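PDB 3VYW: MNMC2 from Aquifex aeolicus, which transfers methyl groups from S-adenosylmethionine in modifying the wobble uridine of bacterial tRNA, working without the oxidase domain to which such enzymes are usually fused. Local coordinates for residues Tyr67-Gln70 with Thr71-Ala74; Asp193-Pro197 with Tyr198-Glu202. All blocks are in the same frame, centred on the assembly; numbering follows the deposited sequence.

Interaction 1 of 2, residues Tyr67-Gln70 with Thr71-Ala74. With SAM (S-adenosylmethionine), chain E.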
loop_
_atom_site.group_PDB
_atom_site.type_symbol
_atom_site.label_atom_id
_atom_site.label_comp_id
_atom_site.label_asym_id
_atom_site.label_seq_id
_atom_site.Cartn_x
_atom_site.Cartn_y
_atom_site.Cartn_z
ATOM N N TYR A 67 -5.107 -7.749 -7.004
ATOM C CA TYR A 67 -4.143 -7.748 -5.935
ATOM C C TYR A 67 -2.823 -7.305 -6.506
ATOM O O TYR A 67 -2.025 -6.663 -5.862
ATOM C CB TYR A 67 -4.052 -9.123 -5.355
ATOM C CG TYR A 67 -5.093 -9.402 -4.353
ATOM C CD1 TYR A 67 -6.416 -9.374 -4.678
ATOM C CD2 TYR A 67 -4.753 -9.690 -3.080
ATOM C CE1 TYR A 67 -7.372 -9.630 -3.745
ATOM C CE2 TYR A 67 -5.688 -9.947 -2.152
ATOM C CZ TYR A 67 -6.993 -9.913 -2.484
ATOM O OH TYR A 67 -7.889 -10.173 -1.520
ATOM N N HIS A 68 -2.634 -7.659 -7.759
ATOM C CA HIS A 68 -1.497 -7.272 -8.507
ATOM C C HIS A 68 -1.831 -6.898 -9.897
ATOM O O HIS A 68 -2.854 -7.279 -10.400
ATOM C CB HIS A 68 -0.495 -8.371 -8.503
ATOM C CG HIS A 68 0.350 -8.375 -7.296
ATOM N ND1 HIS A 68 0.071 -9.121 -6.239
ATOM C CD2 HIS A 68 1.480 -7.661 -6.991
ATOM C CE1 HIS A 68 0.983 -8.900 -5.301
ATOM N NE2 HIS A 68 1.847 -8.002 -5.765
ATOM N N SER A 69 -0.952 -6.154 -10.538
ATOM C CA SER A 69 -1.226 -5.609 -11.834
ATOM C C SER A 69 -1.107 -6.651 -12.891
ATOM O O SER A 69 -0.129 -7.312 -12.995
ATOM C CB SER A 69 -0.281 -4.462 -12.120
ATOM O OG SER A 69 0.215 -4.517 -13.427
ATOM N N GLN A 70 -2.177 -6.816 -13.631
ATOM C CA GLN A 70 -2.255 -7.759 -14.706
ATOM C C GLN A 70 -1.360 -7.413 -15.854
ATOM O O GLN A 70 -0.815 -8.263 -16.502
ATOM C CB GLN A 70 -3.696 -7.926 -15.112
ATOM C CG GLN A 70 -4.584 -8.076 -13.906
ATOM C CD GLN A 70 -6.030 -8.255 -14.239
ATOM O OE1 GLN A 70 -6.776 -7.307 -14.254
ATOM N NE2 GLN A 70 -6.427 -9.470 -14.495
ATOM N N THR A 71 -1.239 -6.133 -16.108
ATOM C CA THR A 71 -0.405 -5.616 -17.154
ATOM C C THR A 71 1.073 -5.849 -16.992
ATOM O O THR A 71 1.753 -6.173 -17.923
ATOM C CB THR A 71 -0.648 -4.118 -17.278
ATOM O OG1 THR A 71 -1.898 -3.909 -17.913
ATOM C CG2 THR A 71 0.394 -3.475 -18.089
ATOM N N ALA A 72 1.582 -5.581 -15.807
ATOM C CA ALA A 72 2.949 -5.902 -15.470
ATOM C C ALA A 72 3.277 -7.379 -15.340
ATOM O O ALA A 72 4.322 -7.819 -15.710
ATOM C CB ALA A 72 3.344 -5.167 -14.222
ATOM N N GLY A 73 2.358 -8.110 -14.760
ATOM C CA GLY A 73 2.587 -9.431 -14.244
ATOM C C GLY A 73 2.822 -9.254 -12.767
ATOM O O GLY A 73 3.381 -8.298 -12.370
ATOM N N ALA A 74 2.331 -10.160 -11.957
ATOM C CA ALA A 74 2.495 -10.090 -10.518
ATOM C C ALA A 74 3.902 -10.231 -9.935
ATOM O O ALA A 74 4.250 -9.553 -9.015
ATOM C CB ALA A 74 1.561 -11.062 -9.856
HETATM N N SAM E . 0.657 -7.491 -0.973
HETATM C CA SAM E . -0.207 -8.463 -1.528
HETATM C C SAM E . 0.698 -9.378 -2.258
HETATM O O SAM E . 0.341 -10.441 -2.702
HETATM O OXT SAM E . 1.845 -9.059 -2.365
HETATM C CB SAM E . -1.243 -7.678 -2.301
HETATM C CG SAM E . -2.246 -7.135 -1.277
HETATM S SD SAM E . -3.483 -6.210 -1.833
HETATM C CE SAM E . -2.875 -5.078 -2.833
HETATM C "C5'" SAM E . -4.213 -5.373 -0.601
HETATM C "C4'" SAM E . -4.336 -6.096 0.747
HETATM O "O4'" SAM E . -4.497 -5.145 1.780
HETATM C "C3'" SAM E . -5.545 -7.000 0.867
HETATM O "O3'" SAM E . -5.184 -8.193 1.527
HETATM C "C2'" SAM E . -6.486 -6.239 1.759
HETATM O "O2'" SAM E . -7.298 -7.119 2.486
HETATM C "C1'" SAM E . -5.540 -5.515 2.658
HETATM N N9 SAM E . -6.126 -4.368 3.386
HETATM C C8 SAM E . -6.870 -3.399 2.908
HETATM N N7 SAM E . -7.206 -2.527 3.838
HETATM C C5 SAM E . -6.677 -2.930 4.955
HETATM C C6 SAM E . -6.645 -2.460 6.333
HETATM N N6 SAM E . -7.266 -1.359 6.720
HETATM N N1 SAM E . -5.979 -3.166 7.200
HETATM C C2 SAM E . -5.346 -4.249 6.861
HETATM N N3 SAM E . -5.346 -4.726 5.653
HETATM C C4 SAM E . -5.978 -4.136 4.661
#
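Ser69 grips the turn that follows it with both of its oxygens. Its hydroxyl OG accepts the N-H of Ala72 at 2.9 Å in a nearly straight bond (164° at the hydrogen), and its carbonyl O takes the N-H of Gly73 at 3.2 Å, with that donor tilted from the carbonyl plane. The same OG also lies against the methyl group of Ala72, 3.3 Å from CB. Side-chain and main-chain oxygens of one serine bonded to the third and fourth residues ahead make an ST motif. It links strand 65-66 to helix 74-86, and Gly73 stands at the N-cap of that helix with a phi of 98°, a conformation eased by its lack of a CB. Further support comes from the helix itself, where OE1 of Glu77 accepts the N-H of Ser69.

Beyond the turn the chain doubles back, so that the CB atoms of His68 and Ala74 come within 3.6 Å of each other. With CG anti to its carbonyl carbon (chi1 -83°), the His68 side chain lays CB and CG along the Ala74 methyl and carries the far end of its imidazole to the methionine carboxylate of S-adenosylmethionine. There CE1 faces both carboxylate oxygens, with SAM OXT 3.1 Å from CE1 of His68 and SAM O in the plane of the ring at its edge. Tyr109, a residue of the cofactor site, meets the same imidazole. Tyr67 adds to the wall of the pocket in two ways: ring atom CD2 of Tyr67 approaches the sulfur SD of the ligand at 3.9 Å, while the carbonyl O of Tyr67 lies 3.5 Å from the transferable methyl, SAM CE. The side chain of Gln70 heads away from the turn, and its NE2 donates to the backbone carbonyl of Asp50.

Interaction 2 of 2, residues Asp193-Pro197 with Tyr198-Glu202. With SAM (S-adenosylmethionine), chain E.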
loop_
_atom_site.group_PDB
_atom_site.type_symbol
_atom_site.label_atom_id
_atom_site.label_comp_id
_atom_site.label_asym_id
_atom_site.label_seq_id
_atom_site.Cartn_x
_atom_site.Cartn_y
_atom_site.Cartn_z
ATOM N N ASP A 193 1.700 -1.996 0.190
ATOM C CA ASP A 193 0.943 -2.519 -0.908
ATOM C C ASP A 193 -0.501 -2.688 -0.580
ATOM O O ASP A 193 -0.975 -3.768 -0.425
ATOM C CB ASP A 193 1.508 -3.854 -1.298
ATOM C CG ASP A 193 1.124 -4.253 -2.656
ATOM O OD1 ASP A 193 0.645 -3.421 -3.392
ATOM O OD2 ASP A 193 1.287 -5.404 -2.995
ATOM N N ALA A 194 -1.186 -1.579 -0.461
ATOM C CA ALA A 194 -2.596 -1.547 -0.301
ATOM C C ALA A 194 -3.236 -1.400 -1.652
ATOM O O ALA A 194 -2.572 -1.254 -2.632
ATOM C CB ALA A 194 -2.985 -0.423 0.603
ATOM N N PHE A 195 -4.539 -1.453 -1.688
ATOM C CA PHE A 195 -5.282 -1.174 -2.881
ATOM C C PHE A 195 -5.202 0.313 -3.032
ATOM O O PHE A 195 -4.792 0.986 -2.157
ATOM C CB PHE A 195 -6.720 -1.666 -2.795
ATOM C CG PHE A 195 -6.855 -3.134 -2.885
ATOM C CD1 PHE A 195 -7.152 -3.863 -1.790
ATOM C CD2 PHE A 195 -6.661 -3.772 -4.053
ATOM C CE1 PHE A 195 -7.251 -5.205 -1.854
ATOM C CE2 PHE A 195 -6.754 -5.119 -4.133
ATOM C CZ PHE A 195 -7.054 -5.839 -3.030
ATOM N N SER A 196 -5.606 0.823 -4.159
ATOM C CA SER A 196 -5.268 2.146 -4.581
ATOM C C SER A 196 -5.869 3.171 -3.649
ATOM O O SER A 196 -6.811 2.896 -2.986
ATOM C CB SER A 196 -5.675 2.312 -6.025
ATOM O OG SER A 196 -6.441 3.438 -6.207
ATOM N N PRO A 197 -5.279 4.341 -3.549
ATOM C CA PRO A 197 -5.611 5.243 -2.467
ATOM C C PRO A 197 -7.038 5.731 -2.416
ATOM O O PRO A 197 -7.542 5.906 -1.366
ATOM C CB PRO A 197 -4.636 6.386 -2.679
ATOM C CG PRO A 197 -3.474 5.748 -3.293
ATOM C CD PRO A 197 -3.863 4.434 -3.867
ATOM N N TYR A 198 -7.647 5.993 -3.544
ATOM C CA TYR A 198 -9.036 6.342 -3.567
ATOM C C TYR A 198 -9.878 5.189 -3.095
ATOM O O TYR A 198 -10.832 5.360 -2.395
ATOM C CB TYR A 198 -9.447 6.791 -4.944
ATOM C CG TYR A 198 -8.829 8.072 -5.376
ATOM C CD1 TYR A 198 -8.751 8.397 -6.691
ATOM C CD2 TYR A 198 -8.308 8.945 -4.478
ATOM C CE1 TYR A 198 -8.183 9.564 -7.104
ATOM C CE2 TYR A 198 -7.746 10.118 -4.887
ATOM C CZ TYR A 198 -7.692 10.412 -6.207
ATOM O OH TYR A 198 -7.123 11.549 -6.644
ATOM N N LYS A 199 -9.507 4.016 -3.540
ATOM C CA LYS A 199 -10.117 2.776 -3.157
ATOM C C LYS A 199 -9.958 2.339 -1.724
ATOM O O LYS A 199 -10.859 1.790 -1.171
ATOM C CB LYS A 199 -9.615 1.676 -4.047
ATOM C CG LYS A 199 -10.485 1.421 -5.221
ATOM C CD LYS A 199 -11.363 2.600 -5.431
ATOM C CE LYS A 199 -11.407 2.978 -6.875
ATOM N NZ LYS A 199 -12.307 2.067 -7.583
ATOM N N ASN A 200 -8.779 2.554 -1.165
ATOM C CA ASN A 200 -8.369 2.039 0.120
ATOM C C ASN A 200 -7.764 3.135 0.956
ATOM O O ASN A 200 -6.654 3.070 1.330
ATOM C CB ASN A 200 -7.302 1.013 -0.178
ATOM C CG ASN A 200 -7.217 -0.101 0.814
ATOM O OD1 ASN A 200 -6.565 -1.058 0.571
ATOM N ND2 ASN A 200 -7.846 0.027 1.899
ATOM N N PRO A 201 -8.528 4.139 1.275
ATOM C CA PRO A 201 -8.007 5.368 1.836
ATOM C C PRO A 201 -7.311 5.317 3.196
ATOM O O PRO A 201 -6.423 6.104 3.394
ATOM C CB PRO A 201 -9.213 6.291 1.829
ATOM C CG PRO A 201 -10.330 5.505 1.356
ATOM C CD PRO A 201 -9.814 4.353 0.638
ATOM N N GLU A 202 -7.691 4.413 4.083
ATOM C CA GLU A 202 -7.186 4.381 5.452
ATOM C C GLU A 202 -5.728 4.161 5.469
ATOM O O GLU A 202 -5.097 4.526 6.385
ATOM C CB GLU A 202 -7.804 3.280 6.299
ATOM C CG GLU A 202 -9.150 2.799 5.886
ATOM C CD GLU A 202 -9.124 1.856 4.726
ATOM O OE1 GLU A 202 -9.090 2.326 3.635
ATOM O OE2 GLU A 202 -9.212 0.669 4.898
HETATM N N SAM E . 0.657 -7.491 -0.973
HETATM C CA SAM E . -0.207 -8.463 -1.528
HETATM C C SAM E . 0.698 -9.378 -2.258
HETATM O O SAM E . 0.341 -10.441 -2.702
HETATM O OXT SAM E . 1.845 -9.059 -2.365
HETATM C CB SAM E . -1.243 -7.678 -2.301
HETATM C CG SAM E . -2.246 -7.135 -1.277
HETATM S SD SAM E . -3.483 -6.210 -1.833
HETATM C CE SAM E . -2.875 -5.078 -2.833
HETATM C "C5'" SAM E . -4.213 -5.373 -0.601
HETATM C "C4'" SAM E . -4.336 -6.096 0.747
HETATM O "O4'" SAM E . -4.497 -5.145 1.780
HETATM C "C3'" SAM E . -5.545 -7.000 0.867
HETATM O "O3'" SAM E . -5.184 -8.193 1.527
HETATM C "C2'" SAM E . -6.486 -6.239 1.759
HETATM O "O2'" SAM E . -7.298 -7.119 2.486
HETATM C "C1'" SAM E . -5.540 -5.515 2.658
HETATM N N9 SAM E . -6.126 -4.368 3.386
HETATM C C8 SAM E . -6.870 -3.399 2.908
HETATM N N7 SAM E . -7.206 -2.527 3.838
HETATM C C5 SAM E . -6.677 -2.930 4.955
HETATM C C6 SAM E . -6.645 -2.460 6.333
HETATM N N6 SAM E . -7.266 -1.359 6.720
HETATM N N1 SAM E . -5.979 -3.166 7.200
HETATM C C2 SAM E . -5.346 -4.249 6.861
HETATM N N3 SAM E . -5.346 -4.726 5.653
HETATM C C4 SAM E . -5.978 -4.136 4.661
#
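The N-H of Phe195 and the side-chain oxygen of Asn200 join the two ends of a tight turn: OD1 accepts Phe195 N at 3.1 Å, in its carbonyl plane and on a lone pair. The turn belongs to the loop following strand 187-192, a central parallel strand of the Rossmann-like methyltransferase fold, and it lines one side of the S-adenosylmethionine pocket. A second bond closes it through the backbone, Asn200 N to Ser196 O at 2.7 Å, the donor sitting nearly along the C=O axis. The carbonyl O of Pro197 receives a CA-H...O contact from Pro201 CA.

Both ends of the Asn200 amide are used. While OD1 holds the loop, ND2 donates to the adenine N7 of SAM at 3.3 Å and to OE1 of Glu202 at 3.1 Å, the latter close to the amide plane and on the syn side of the carboxylate, though tilted out of the carboxylate plane. These partners fix which way round the amide sits, since N7 and the carboxylate both need a donor. Having CG anti to the backbone N (chi1 -150°) lets the one group reach the Phe195 backbone and the adenine together.

At the methionine end, OD2 of Asp193 accepts a hydrogen bond from the ligand's amino N at 3.0 Å, and Asn110 adds a weak bond to the same oxygen. Three further main-chain groups have partners outside the loop: Ala194 O meets the Tyr225 hydroxyl, Phe195 O the indole N-H of Trp204, and Ser196 N a carboxylate oxygen of Glu65. Between the polar ends, the Phe195 ring turns one face to the ligand, its CE1 3.3 Å from SAM C5'. The other carboxylate oxygen of Glu202, OE2, takes a weak bond from the adenine amino group, SAM N6, at 3.3 Å.

Both contacts are local turns beside the same S-adenosylmethionine, yet they come from different parts of the fold. Interaction 1 precedes helix 74-86 and is only partly buried, its Thr71 tip exposed; interaction 2 is buried, at the end of a central strand. In 67-74 the polar bonds shape the backbone, and the ligand is met by the edge of the His68 imidazole and by packing of Tyr67. In 193-202 side chains bond to its amino group and adenine. The two interactions touch along the methionine part of the ligand: near the sulfur Tyr67 CE1 lies 3.9 Å from Phe195 CZ, their rings edge-to-face, and by the amino and carboxylate groups His68 packs on Asp193.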